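Local coordinates for protein LbaCas13a H328A (C2c2) (Lachnospiraceae bacterium NK4A179, PDB 5WLH) that binds pre-crRNA and, as a Cas13a (C2c2) CRISPR effector with HEPN-type sequence motifs, probably cleaves RNA under the guidance of that crRNA, at residues C823-S828 with L1288-L1293; V518-E523 with L550-D555; K120-S125 with Y231-K236. All coordinates share one frame; numbering follows the deposited sequence.

Interaction 1. Residues C823-S828 with L1288-L1293; sequences CMQKKS and LYNILL. With nucleotides of chain B.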
loop_
_atom_site.group_PDB
_atom_site.type_symbol
_atom_site.label_atom_id
_atom_site.label_comp_id
_atom_site.label_asym_id
_atom_site.label_seq_id
_atom_site.Cartn_x
_atom_site.Cartn_y
_atom_site.Cartn_z
ATOM N N CYS A 823 -6.946 9.411 0.885
ATOM C CA CYS A 823 -6.773 9.510 -0.564
ATOM C C CYS A 823 -5.709 8.537 -1.064
ATOM O O CYS A 823 -4.555 8.600 -0.643
ATOM C CB CYS A 823 -6.393 10.937 -0.972
ATOM S SG CYS A 823 -6.298 11.184 -2.772
ATOM N N MET A 824 -6.101 7.647 -1.985
ATOM C CA MET A 824 -5.188 6.603 -2.448
ATOM C C MET A 824 -4.063 7.148 -3.304
ATOM O O MET A 824 -3.036 6.479 -3.463
ATOM C CB MET A 824 -5.910 5.549 -3.291
ATOM C CG MET A 824 -7.095 4.919 -2.674
ATOM S SD MET A 824 -8.229 4.443 -3.991
ATOM C CE MET A 824 -7.748 2.811 -4.446
ATOM N N GLN A 825 -4.248 8.317 -3.898
ATOM C CA GLN A 825 -3.254 8.888 -4.784
ATOM C C GLN A 825 -2.346 9.793 -3.978
ATOM O O GLN A 825 -2.827 10.651 -3.225
ATOM C CB GLN A 825 -3.921 9.681 -5.907
ATOM C CG GLN A 825 -3.202 9.613 -7.224
ATOM C CD GLN A 825 -4.141 9.808 -8.393
ATOM O OE1 GLN A 825 -4.423 10.939 -8.788
ATOM N NE2 GLN A 825 -4.645 8.703 -8.951
ATOM N N LYS A 826 -1.044 9.573 -4.100
ATOM C CA LYS A 826 -0.099 10.539 -3.572
ATOM C C LYS A 826 -0.364 11.899 -4.198
ATOM O O LYS A 826 -0.665 11.997 -5.388
ATOM C CB LYS A 826 1.324 10.108 -3.869
ATOM C CG LYS A 826 2.357 10.911 -3.133
ATOM C CD LYS A 826 3.715 10.272 -3.297
ATOM C CE LYS A 826 3.586 8.756 -3.479
ATOM N NZ LYS A 826 2.904 7.964 -2.389
ATOM N N LYS A 827 -0.267 12.947 -3.392
ATOM C CA LYS A 827 -0.587 14.286 -3.866
ATOM C C LYS A 827 0.665 14.969 -4.396
ATOM O O LYS A 827 1.707 14.993 -3.731
ATOM C CB LYS A 827 -1.236 15.123 -2.761
ATOM C CG LYS A 827 -2.220 14.351 -1.900
ATOM C CD LYS A 827 -2.675 15.168 -0.693
ATOM C CE LYS A 827 -3.998 15.873 -0.969
ATOM N NZ LYS A 827 -4.417 16.742 0.172
ATOM N N SER A 828 0.560 15.493 -5.615
ATOM C CA SER A 828 1.592 16.330 -6.194
ATOM C C SER A 828 1.458 17.755 -5.665
ATOM O O SER A 828 0.536 18.085 -4.915
ATOM C CB SER A 828 1.487 16.318 -7.715
ATOM O OG SER A 828 0.302 16.989 -8.118
ATOM N N LEU A 1288 1.435 2.527 -9.164
ATOM C CA LEU A 1288 2.581 2.823 -10.020
ATOM C C LEU A 1288 2.863 4.317 -10.048
ATOM O O LEU A 1288 4.003 4.750 -9.861
ATOM C CB LEU A 1288 2.316 2.306 -11.435
ATOM C CG LEU A 1288 3.329 2.721 -12.513
ATOM C CD1 LEU A 1288 4.699 2.188 -12.186
ATOM C CD2 LEU A 1288 2.886 2.185 -13.857
ATOM N N TYR A 1289 1.827 5.118 -10.278
ATOM C CA TYR A 1289 1.989 6.573 -10.284
ATOM C C TYR A 1289 2.580 7.070 -8.960
ATOM O O TYR A 1289 3.465 7.941 -8.940
ATOM C CB TYR A 1289 0.628 7.199 -10.568
ATOM C CG TYR A 1289 0.538 8.681 -10.294
ATOM C CD1 TYR A 1289 0.821 9.605 -11.298
ATOM C CD2 TYR A 1289 0.133 9.159 -9.050
ATOM C CE1 TYR A 1289 0.732 10.966 -11.062
ATOM C CE2 TYR A 1289 0.052 10.527 -8.806
ATOM C CZ TYR A 1289 0.348 11.415 -9.821
ATOM O OH TYR A 1289 0.265 12.768 -9.591
ATOM N N ASN A 1290 2.106 6.520 -7.842
ATOM C CA ASN A 1290 2.620 6.932 -6.534
ATOM C C ASN A 1290 4.099 6.612 -6.391
ATOM O O ASN A 1290 4.863 7.419 -5.845
ATOM C CB ASN A 1290 1.856 6.224 -5.406
ATOM C CG ASN A 1290 0.413 6.630 -5.312
ATOM O OD1 ASN A 1290 -0.011 7.637 -5.875
ATOM N ND2 ASN A 1290 -0.370 5.831 -4.570
ATOM N N ILE A 1291 4.519 5.417 -6.828
ATOM C CA ILE A 1291 5.932 5.057 -6.732
ATOM C C ILE A 1291 6.784 6.075 -7.477
ATOM O O ILE A 1291 7.795 6.564 -6.962
ATOM C CB ILE A 1291 6.161 3.632 -7.265
ATOM C CG1 ILE A 1291 5.517 2.622 -6.316
ATOM C CG2 ILE A 1291 7.654 3.380 -7.461
ATOM C CD1 ILE A 1291 5.470 1.194 -6.890
ATOM N N LEU A 1292 6.364 6.442 -8.686
ATOM C CA LEU A 1292 7.107 7.453 -9.437
ATOM C C LEU A 1292 7.058 8.815 -8.754
ATOM O O LEU A 1292 8.074 9.523 -8.688
ATOM C CB LEU A 1292 6.549 7.543 -10.858
ATOM C CG LEU A 1292 6.719 6.181 -11.535
ATOM C CD1 LEU A 1292 5.751 6.038 -12.727
ATOM C CD2 LEU A 1292 8.159 6.001 -11.983
ATOM N N LEU A 1293 5.888 9.205 -8.247
ATOM C CA LEU A 1293 5.770 10.497 -7.582
ATOM C C LEU A 1293 6.621 10.557 -6.318
ATOM O O LEU A 1293 7.131 11.635 -5.965
ATOM C CB LEU A 1293 4.310 10.786 -7.264
ATOM C CG LEU A 1293 3.960 12.237 -6.910
ATOM C CD1 LEU A 1293 4.497 13.152 -7.982
ATOM C CD2 LEU A 1293 2.449 12.402 -6.802
ATOM P P C B 30 0.614 4.085 -1.303
ATOM O OP1 C B 30 1.400 4.641 -2.433
ATOM O OP2 C B 30 1.273 3.284 -0.235
ATOM O "O5'" C B 30 -0.132 5.267 -0.559
ATOM C "C5'" C B 30 -0.701 6.354 -1.281
ATOM C "C4'" C B 30 -1.441 7.281 -0.351
ATOM O "O4'" C B 30 -2.440 6.535 0.393
ATOM C "C3'" C B 30 -0.603 7.937 0.734
ATOM O "O3'" C B 30 0.102 9.065 0.258
ATOM C "C2'" C B 30 -1.638 8.287 1.796
ATOM O "O2'" C B 30 -2.319 9.471 1.444
ATOM C "C1'" C B 30 -2.618 7.116 1.668
ATOM N N1 C B 30 -2.386 6.085 2.695
ATOM C C2 C B 30 -2.818 6.382 3.984
ATOM O O2 C B 30 -3.339 7.473 4.203
ATOM N N3 C B 30 -2.647 5.479 4.956
ATOM C C4 C B 30 -2.084 4.317 4.674
ATOM N N4 C B 30 -1.949 3.476 5.699
ATOM C C5 C B 30 -1.628 3.970 3.366
ATOM C C6 C B 30 -1.809 4.884 2.393
ATOM P P A B 29 -1.201 -1.597 0.361
ATOM O OP1 A B 29 0.062 -2.188 -0.183
ATOM O OP2 A B 29 -1.470 -1.443 1.831
ATOM O "O5'" A B 29 -1.414 -0.123 -0.187
ATOM C "C5'" A B 29 -1.291 0.163 -1.570
ATOM C "C4'" A B 29 -2.090 1.392 -1.946
ATOM O "O4'" A B 29 -3.456 1.260 -1.493
ATOM C "C3'" A B 29 -1.642 2.717 -1.348
ATOM O "O3'" A B 29 -0.538 3.258 -2.044
ATOM C "C2'" A B 29 -2.901 3.553 -1.479
ATOM O "O2'" A B 29 -3.112 3.899 -2.836
ATOM C "C1'" A B 29 -3.959 2.518 -1.111
ATOM N N9 A B 29 -4.169 2.496 0.352
ATOM C C8 A B 29 -3.819 1.532 1.260
ATOM N N7 A B 29 -4.152 1.845 2.501
ATOM C C5 A B 29 -4.749 3.083 2.377
ATOM C C6 A B 29 -5.303 3.948 3.336
ATOM N N6 A B 29 -5.344 3.636 4.639
ATOM N N1 A B 29 -5.803 5.109 2.902
ATOM C C2 A B 29 -5.755 5.384 1.591
ATOM N N3 A B 29 -5.258 4.645 0.587
ATOM C C4 A B 29 -4.765 3.497 1.063
ATOM P P A B 8 -11.782 7.164 -7.160
ATOM O OP1 A B 8 -11.959 8.377 -8.047
ATOM O OP2 A B 8 -12.017 7.232 -5.705
ATOM O "O5'" A B 8 -12.706 6.061 -7.834
ATOM C "C5'" A B 8 -13.424 5.121 -7.067
ATOM C "C4'" A B 8 -12.664 3.824 -7.005
ATOM O "O4'" A B 8 -11.476 3.997 -6.195
ATOM C "C3'" A B 8 -13.417 2.678 -6.354
ATOM O "O3'" A B 8 -14.220 2.008 -7.303
ATOM C "C2'" A B 8 -12.311 1.805 -5.785
ATOM O "O2'" A B 8 -11.731 1.011 -6.813
ATOM C "C1'" A B 8 -11.293 2.859 -5.359
ATOM N N9 A B 8 -11.501 3.278 -3.960
ATOM C C8 A B 8 -11.914 4.503 -3.486
ATOM N N7 A B 8 -11.974 4.568 -2.175
ATOM C C5 A B 8 -11.552 3.301 -1.759
ATOM C C6 A B 8 -11.415 2.716 -0.486
ATOM N N6 A B 8 -11.645 3.381 0.636
ATOM N N1 A B 8 -10.980 1.432 -0.414
ATOM C C2 A B 8 -10.741 0.775 -1.561
ATOM N N3 A B 8 -10.838 1.234 -2.812
ATOM C C4 A B 8 -11.267 2.499 -2.841
HETATM O O HOH W 1 -1.120 13.735 -7.140
#

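Interaction 2. Residues V518-E523 with L550-D555; sequences VELDSE and LNFLKD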
loop_
_atom_site.group_PDB
_atom_site.type_symbol
_atom_site.label_atom_id
_atom_site.label_comp_id
_atom_site.label_asym_id
_atom_site.label_seq_id
_atom_site.Cartn_x
_atom_site.Cartn_y
_atom_site.Cartn_z
ATOM N N VAL A 518 25.085 -18.407 -9.560
ATOM C CA VAL A 518 24.527 -19.327 -10.540
ATOM C C VAL A 518 24.065 -18.565 -11.774
ATOM O O VAL A 518 23.791 -17.363 -11.740
ATOM C CB VAL A 518 23.353 -20.168 -9.971
ATOM C CG1 VAL A 518 23.816 -21.032 -8.813
ATOM C CG2 VAL A 518 22.178 -19.255 -9.562
ATOM N N GLU A 519 23.987 -19.292 -12.882
ATOM C CA GLU A 519 23.326 -18.811 -14.085
ATOM C C GLU A 519 22.154 -19.746 -14.328
ATOM O O GLU A 519 22.344 -20.912 -14.694
ATOM C CB GLU A 519 24.281 -18.766 -15.280
ATOM C CG GLU A 519 23.758 -17.936 -16.439
ATOM C CD GLU A 519 24.625 -18.041 -17.683
ATOM O OE1 GLU A 519 25.869 -18.134 -17.542
ATOM O OE2 GLU A 519 24.059 -18.024 -18.802
ATOM N N LEU A 520 20.949 -19.258 -14.062
ATOM C CA LEU A 520 19.759 -20.065 -14.255
ATOM C C LEU A 520 19.359 -20.048 -15.724
ATOM O O LEU A 520 19.840 -19.235 -16.512
ATOM C CB LEU A 520 18.622 -19.543 -13.372
ATOM C CG LEU A 520 19.034 -19.378 -11.907
ATOM C CD1 LEU A 520 17.946 -18.744 -11.024
ATOM C CD2 LEU A 520 19.438 -20.754 -11.348
ATOM N N ASP A 521 18.473 -20.957 -16.090
ATOM C CA ASP A 521 17.859 -20.918 -17.412
ATOM C C ASP A 521 16.349 -20.850 -17.252
ATOM O O ASP A 521 15.819 -20.888 -16.138
ATOM C CB ASP A 521 18.275 -22.120 -18.270
ATOM C CG ASP A 521 18.082 -23.448 -17.564
ATOM O OD1 ASP A 521 17.102 -23.599 -16.803
ATOM O OD2 ASP A 521 18.915 -24.354 -17.786
ATOM N N SER A 522 15.652 -20.771 -18.387
ATOM C CA SER A 522 14.208 -20.584 -18.339
ATOM C C SER A 522 13.494 -21.782 -17.717
ATOM O O SER A 522 12.425 -21.613 -17.124
ATOM C CB SER A 522 13.665 -20.293 -19.743
ATOM O OG SER A 522 13.836 -21.393 -20.614
ATOM N N GLU A 523 14.059 -22.989 -17.822
ATOM C CA GLU A 523 13.436 -24.166 -17.218
ATOM C C GLU A 523 13.810 -24.357 -15.754
ATOM O O GLU A 523 13.166 -25.158 -15.064
ATOM C CB GLU A 523 13.803 -25.443 -17.992
ATOM C CG GLU A 523 13.649 -25.344 -19.507
ATOM C CD GLU A 523 14.983 -25.172 -20.231
ATOM O OE1 GLU A 523 15.499 -24.030 -20.298
ATOM O OE2 GLU A 523 15.512 -26.186 -20.737
ATOM N N LEU A 550 24.819 -28.098 -9.180
ATOM C CA LEU A 550 26.083 -28.143 -9.917
ATOM C C LEU A 550 25.924 -27.701 -11.367
ATOM O O LEU A 550 26.859 -27.138 -11.944
ATOM C CB LEU A 550 26.676 -29.554 -9.871
ATOM C CG LEU A 550 27.049 -30.035 -8.472
ATOM C CD1 LEU A 550 27.305 -31.547 -8.484
ATOM C CD2 LEU A 550 28.258 -29.267 -7.949
ATOM N N ASN A 551 24.759 -27.938 -11.969
ATOM C CA ASN A 551 24.548 -27.593 -13.369
ATOM C C ASN A 551 24.493 -26.096 -13.617
ATOM O O ASN A 551 24.484 -25.683 -14.781
ATOM C CB ASN A 551 23.249 -28.209 -13.881
ATOM C CG ASN A 551 23.283 -29.719 -13.881
ATOM O OD1 ASN A 551 24.312 -30.314 -14.172
ATOM N ND2 ASN A 551 22.158 -30.345 -13.551
ATOM N N PHE A 552 24.438 -25.279 -12.568
ATOM C CA PHE A 552 24.181 -23.859 -12.730
ATOM C C PHE A 552 25.268 -22.978 -12.142
ATOM O O PHE A 552 25.224 -21.755 -12.342
ATOM C CB PHE A 552 22.810 -23.511 -12.118
ATOM C CG PHE A 552 21.693 -24.336 -12.692
ATOM C CD1 PHE A 552 21.135 -24.003 -13.914
ATOM C CD2 PHE A 552 21.248 -25.475 -12.051
ATOM C CE1 PHE A 552 20.127 -24.770 -14.462
ATOM C CE2 PHE A 552 20.245 -26.256 -12.601
ATOM C CZ PHE A 552 19.683 -25.903 -13.807
ATOM N N LEU A 553 26.255 -23.561 -11.459
ATOM C CA LEU A 553 27.306 -22.774 -10.833
ATOM C C LEU A 553 28.071 -21.978 -11.879
ATOM O O LEU A 553 28.418 -22.506 -12.940
ATOM C CB LEU A 553 28.261 -23.683 -10.060
ATOM C CG LEU A 553 27.660 -24.330 -8.813
ATOM C CD1 LEU A 553 28.631 -25.315 -8.209
ATOM C CD2 LEU A 553 27.287 -23.250 -7.802
ATOM N N LYS A 554 28.311 -20.698 -11.577
ATOM C CA LYS A 554 29.072 -19.820 -12.461
ATOM C C LYS A 554 30.568 -20.066 -12.346
ATOM O O LYS A 554 31.296 -19.901 -13.331
ATOM C CB LYS A 554 28.786 -18.349 -12.138
ATOM C CG LYS A 554 27.540 -17.761 -12.788
ATOM C CD LYS A 554 27.257 -16.351 -12.249
ATOM C CE LYS A 554 26.474 -15.510 -13.243
ATOM N NZ LYS A 554 26.224 -14.113 -12.761
ATOM N N ASP A 555 31.038 -20.447 -11.159
ATOM C CA ASP A 555 32.461 -20.625 -10.891
ATOM C C ASP A 555 32.640 -21.270 -9.526
ATOM O O ASP A 555 32.799 -20.573 -8.517
ATOM C CB ASP A 555 33.202 -19.284 -10.951
ATOM C CG ASP A 555 34.723 -19.447 -10.925
ATOM O OD1 ASP A 555 35.221 -20.516 -10.511
ATOM O OD2 ASP A 555 35.422 -18.491 -11.319
#

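Interaction 3. Residues K120-S125 with Y231-K236; sequences KYAELS and YHVRAK. With nucleotides of chain B.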
loop_
_atom_site.group_PDB
_atom_site.type_symbol
_atom_site.label_atom_id
_atom_site.label_comp_id
_atom_site.label_asym_id
_atom_site.label_seq_id
_atom_site.Cartn_x
_atom_site.Cartn_y
_atom_site.Cartn_z
ATOM N N LYS A 120 -39.668 21.140 13.880
ATOM C CA LYS A 120 -40.757 20.177 13.776
ATOM C C LYS A 120 -41.343 20.158 12.369
ATOM O O LYS A 120 -41.675 19.090 11.841
ATOM C CB LYS A 120 -41.836 20.499 14.808
ATOM C CG LYS A 120 -43.141 19.761 14.589
ATOM C CD LYS A 120 -43.064 18.336 15.096
ATOM C CE LYS A 120 -44.424 17.878 15.594
ATOM N NZ LYS A 120 -45.063 18.915 16.455
ATOM N N TYR A 121 -41.489 21.336 11.752
ATOM C CA TYR A 121 -41.866 21.420 10.345
ATOM C C TYR A 121 -40.928 20.596 9.470
ATOM O O TYR A 121 -41.368 19.844 8.594
ATOM C CB TYR A 121 -41.837 22.882 9.903
ATOM C CG TYR A 121 -42.196 23.121 8.457
ATOM C CD1 TYR A 121 -41.235 23.043 7.445
ATOM C CD2 TYR A 121 -43.494 23.457 8.104
ATOM C CE1 TYR A 121 -41.576 23.270 6.125
ATOM C CE2 TYR A 121 -43.837 23.702 6.794
ATOM C CZ TYR A 121 -42.888 23.603 5.812
ATOM O OH TYR A 121 -43.272 23.849 4.520
ATOM N N ALA A 122 -39.623 20.769 9.671
ATOM C CA ALA A 122 -38.641 20.022 8.896
ATOM C C ALA A 122 -38.808 18.522 9.097
ATOM O O ALA A 122 -38.712 17.746 8.141
ATOM C CB ALA A 122 -37.236 20.466 9.288
ATOM N N GLU A 123 -39.057 18.098 10.337
ATOM C CA GLU A 123 -39.290 16.680 10.611
ATOM C C GLU A 123 -40.498 16.171 9.841
ATOM O O GLU A 123 -40.436 15.133 9.167
ATOM C CB GLU A 123 -39.491 16.456 12.112
ATOM C CG GLU A 123 -38.310 16.841 12.976
ATOM C CD GLU A 123 -37.273 15.749 13.054
ATOM O OE1 GLU A 123 -37.564 14.619 12.596
ATOM O OE2 GLU A 123 -36.174 16.012 13.584
ATOM N N LEU A 124 -41.612 16.897 9.926
ATOM C CA LEU A 124 -42.817 16.472 9.227
ATOM C C LEU A 124 -42.662 16.567 7.714
ATOM O O LEU A 124 -43.267 15.770 6.989
ATOM C CB LEU A 124 -44.016 17.296 9.690
ATOM C CG LEU A 124 -44.412 17.096 11.156
ATOM C CD1 LEU A 124 -45.774 17.721 11.430
ATOM C CD2 LEU A 124 -44.399 15.611 11.538
ATOM N N SER A 125 -41.870 17.526 7.218
ATOM C CA SER A 125 -41.620 17.610 5.780
ATOM C C SER A 125 -40.923 16.350 5.282
ATOM O O SER A 125 -41.290 15.783 4.248
ATOM C CB SER A 125 -40.771 18.834 5.463
ATOM O OG SER A 125 -40.430 18.869 4.090
ATOM N N TYR A 231 -31.870 21.254 9.541
ATOM C CA TYR A 231 -32.126 20.603 10.819
ATOM C C TYR A 231 -31.645 19.158 10.844
ATOM O O TYR A 231 -31.887 18.460 11.832
ATOM C CB TYR A 231 -33.614 20.662 11.158
ATOM C CG TYR A 231 -34.056 22.040 11.600
ATOM C CD1 TYR A 231 -33.633 22.575 12.818
ATOM C CD2 TYR A 231 -34.885 22.814 10.794
ATOM C CE1 TYR A 231 -34.030 23.848 13.218
ATOM C CE2 TYR A 231 -35.282 24.086 11.186
ATOM C CZ TYR A 231 -34.856 24.598 12.395
ATOM O OH TYR A 231 -35.261 25.864 12.777
ATOM N N HIS A 232 -30.973 18.714 9.782
ATOM C CA HIS A 232 -30.378 17.375 9.681
ATOM C C HIS A 232 -31.350 16.274 10.091
ATOM O O HIS A 232 -31.007 15.358 10.841
ATOM C CB HIS A 232 -29.102 17.300 10.514
ATOM C CG HIS A 232 -28.097 18.343 10.156
ATOM N ND1 HIS A 232 -27.872 19.457 10.937
ATOM C CD2 HIS A 232 -27.261 18.449 9.097
ATOM C CE1 HIS A 232 -26.938 20.202 10.376
ATOM N NE2 HIS A 232 -26.551 19.615 9.257
ATOM N N VAL A 233 -32.575 16.339 9.567
ATOM C CA VAL A 233 -33.587 15.410 10.054
ATOM C C VAL A 233 -33.251 13.978 9.650
ATOM O O VAL A 233 -33.546 13.037 10.394
ATOM C CB VAL A 233 -34.985 15.817 9.571
ATOM C CG1 VAL A 233 -35.372 17.166 10.182
ATOM C CG2 VAL A 233 -35.018 15.869 8.055
ATOM N N ARG A 234 -32.623 13.789 8.487
ATOM C CA ARG A 234 -32.239 12.443 8.066
ATOM C C ARG A 234 -31.168 11.863 8.984
ATOM O O ARG A 234 -31.335 10.772 9.539
ATOM C CB ARG A 234 -31.742 12.464 6.622
ATOM C CG ARG A 234 -32.859 12.600 5.606
ATOM C CD ARG A 234 -32.323 12.970 4.236
ATOM N NE ARG A 234 -33.431 13.072 3.288
ATOM C CZ ARG A 234 -34.296 14.083 3.270
ATOM N NH1 ARG A 234 -34.171 15.068 4.149
ATOM N NH2 ARG A 234 -35.291 14.103 2.385
ATOM N N ALA A 235 -30.060 12.588 9.154
ATOM C CA ALA A 235 -28.946 12.066 9.943
ATOM C C ALA A 235 -29.335 11.889 11.403
ATOM O O ALA A 235 -28.930 10.907 12.043
ATOM C CB ALA A 235 -27.737 12.990 9.816
ATOM N N LYS A 236 -30.130 12.825 11.946
ATOM C CA LYS A 236 -30.540 12.733 13.346
ATOM C C LYS A 236 -31.329 11.470 13.635
ATOM O O LYS A 236 -31.291 10.964 14.761
ATOM C CB LYS A 236 -31.384 13.945 13.747
ATOM C CG LYS A 236 -30.598 15.201 14.066
ATOM C CD LYS A 236 -31.318 16.025 15.140
ATOM C CE LYS A 236 -32.832 15.836 15.078
ATOM N NZ LYS A 236 -33.443 16.425 13.855
ATOM P P A B 20 -32.419 10.167 1.272
ATOM O OP1 A B 20 -32.330 10.147 2.747
ATOM O OP2 A B 20 -33.127 11.220 0.504
ATOM O "O5'" A B 20 -30.927 10.128 0.739
ATOM C "C5'" A B 20 -29.967 9.271 1.331
ATOM C "C4'" A B 20 -28.711 9.234 0.505
ATOM O "O4'" A B 20 -28.988 8.636 -0.785
ATOM C "C3'" A B 20 -28.124 10.578 0.146
ATOM O "O3'" A B 20 -27.419 11.171 1.210
ATOM C "C2'" A B 20 -27.266 10.234 -1.062
ATOM O "O2'" A B 20 -26.083 9.555 -0.658
ATOM C "C1'" A B 20 -28.174 9.234 -1.772
ATOM N N9 A B 20 -29.054 9.919 -2.738
ATOM C C8 A B 20 -30.355 10.331 -2.563
ATOM N N7 A B 20 -30.856 10.936 -3.615
ATOM C C5 A B 20 -29.819 10.911 -4.540
ATOM C C6 A B 20 -29.700 11.390 -5.853
ATOM N N6 A B 20 -30.671 12.011 -6.515
ATOM N N1 A B 20 -28.529 11.210 -6.483
ATOM C C2 A B 20 -27.535 10.589 -5.836
ATOM N N3 A B 20 -27.522 10.105 -4.599
ATOM C C4 A B 20 -28.706 10.297 -4.007
#

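Interaction 1. Residues C823-S828 with L1288-L1293
Asn1290, on helix 1284-1294, reads two consecutive peptide units of the 823-828 loop with its side-chain amide. Its ND2 gives a hydrogen bond of 3.0 Å to Met824 O, lying in both the carbonyl plane and, within 14°, its own amide plane. Its OD1 accepts Lys826 N at 2.8 Å, the N-H coming from well above the carbonyl plane (54°). ND2 also reaches C30 OP1 of chain B at 3.0 Å, while Met824 O accepts the O2' of A29 of chain B at 2.7 Å.

A water joins Ser828 N, Lys826 O and Tyr1289 OH, lying in plane at the edge of the tyrosine ring.

Apolar contact is modest. Leu1293 CD2 sits 3.9 Å from Lys826 CB, and Gln825 CG approaches Tyr1289 CE2 obliquely at 3.7 Å. Lys826, its CG trans to the backbone N (chi1 -169°) and its chain bent further out, runs over the helix surface to a phosphate salt bridge of NZ. Met824 turns the other way, with SD 3.5 Å from N9 of A8 of chain B.

With both ND2 hydrogens engaged, one by protein and one by RNA, the amide's rotation is fixed, coupling loop and helix to the crRNA backbone.

Interaction 2. Residues V518-E523 with L550-D555
Glu519 N donates to Phe552 O at 2.8 Å, with a nearly straight N-H...O angle of 162° and the donor in the carbonyl plane. The same oxygen lies 3.1 Å from Val518 CA in a CA-H...O contact, so one carbonyl is approached by two successive residues. Two residues further along each strand, Lys554 and Thr517 are joined by backbone bonding.

These bonds flank Val518 and Leu553, whose CA atoms are 4.4 Å apart. The pattern is that of an isolated antiparallel beta bridge, with Val518 and Leu553 as its non-hydrogen-bonded pair, formed where the chain leaves helix 486-517 and meets the far end of the loop that follows. Leu553 also rests on helix 588-602, which runs up to an R-X4-H motif of the HEPN type, so the bridge probably belongs to a HEPN domain.

Apolar packing centres on Phe552. Its CB meets Val518 CB at 4.0 Å and, more loosely, Leu520 CD2, while Asn551 CB lies over one face of the ring toward the rim.

Polar atoms come to the ring edge. Glu519 O is 3.4 Å from Phe552 CD1, near the ring plane, and Asp521 OD2 is 3.6 Å from CE1, the carboxylate standing at 81° to the ring. Asp521 OD1 is held by Asn524 ND2, whereas the buried Asp521 N has no partner in the model.

Along the other flank, the extended Lys554 chain passes the Val518 carbonyl, CE lying 3.6 Å from Val518 O, and carries NZ on to a hydrogen bond with Ser515 O.

Interaction 3. Residues K120-S125 with Y231-K236
Glu123 and Lys236 form a salt bridge in which Lys236 NZ meets Glu123 OE2 at 2.8 Å, nearly end-on to the C-O bond, the two side chains crossing at about a right angle. A bend at chi2 of Glu123 (-84°) folds its carboxylate over toward the second helix. Lys236 curls back so far that NZ also gives a weak hydrogen bond of 3.3 Å to Tyr231 O, an oxygen shared with Lys63 NZ.

On another side of helix 233-244, Arg234 NE makes two weak hydrogen bonds to the phosphate of A20 of chain B, at 3.2 Å to OP1 and 3.4 Å to OP2. Glu228 pairs with Arg234 NH1 and so helps to position the guanidinium group.

Beneath the salt bridge, Val233 CG1 lies 3.7 Å from Glu123 OE2 and 3.9 Å from Ala122 CB. The same methyl of Ala122 approaches Tyr231 CD2 at 3.6 Å, obliquely to the ring.

His232, with positive phi (48°), ends helix 218-230 in a Schellman motif and occupies the N-cap position of helix 233-244. The contact is thus a tight helix-to-helix turn laid against helix 115-130 in the helical N-terminal region, consistent with the crRNA-binding recognition lobe of Cas13a.

The three contacts follow one another along the chain, interaction 3 first, then interaction 2, then interaction 1, and none touches another. Interactions 1 and 3 both meet the crRNA of chain B, at A8, A29 and C30 in interaction 1 and at A20 in interaction 3. Their centres are about 41 Å apart, so the pre-crRNA reaches separate parts of the protein. Interaction 1 lies about 11 Å from the chain centre, centre to centre, and interaction 3 is about 41 Å from it. Interaction 2 stays clear of nucleic acid, its nearest atom about 23 Å away. Its centre lies about 75 Å from that of interaction 3, across the middle of the chain.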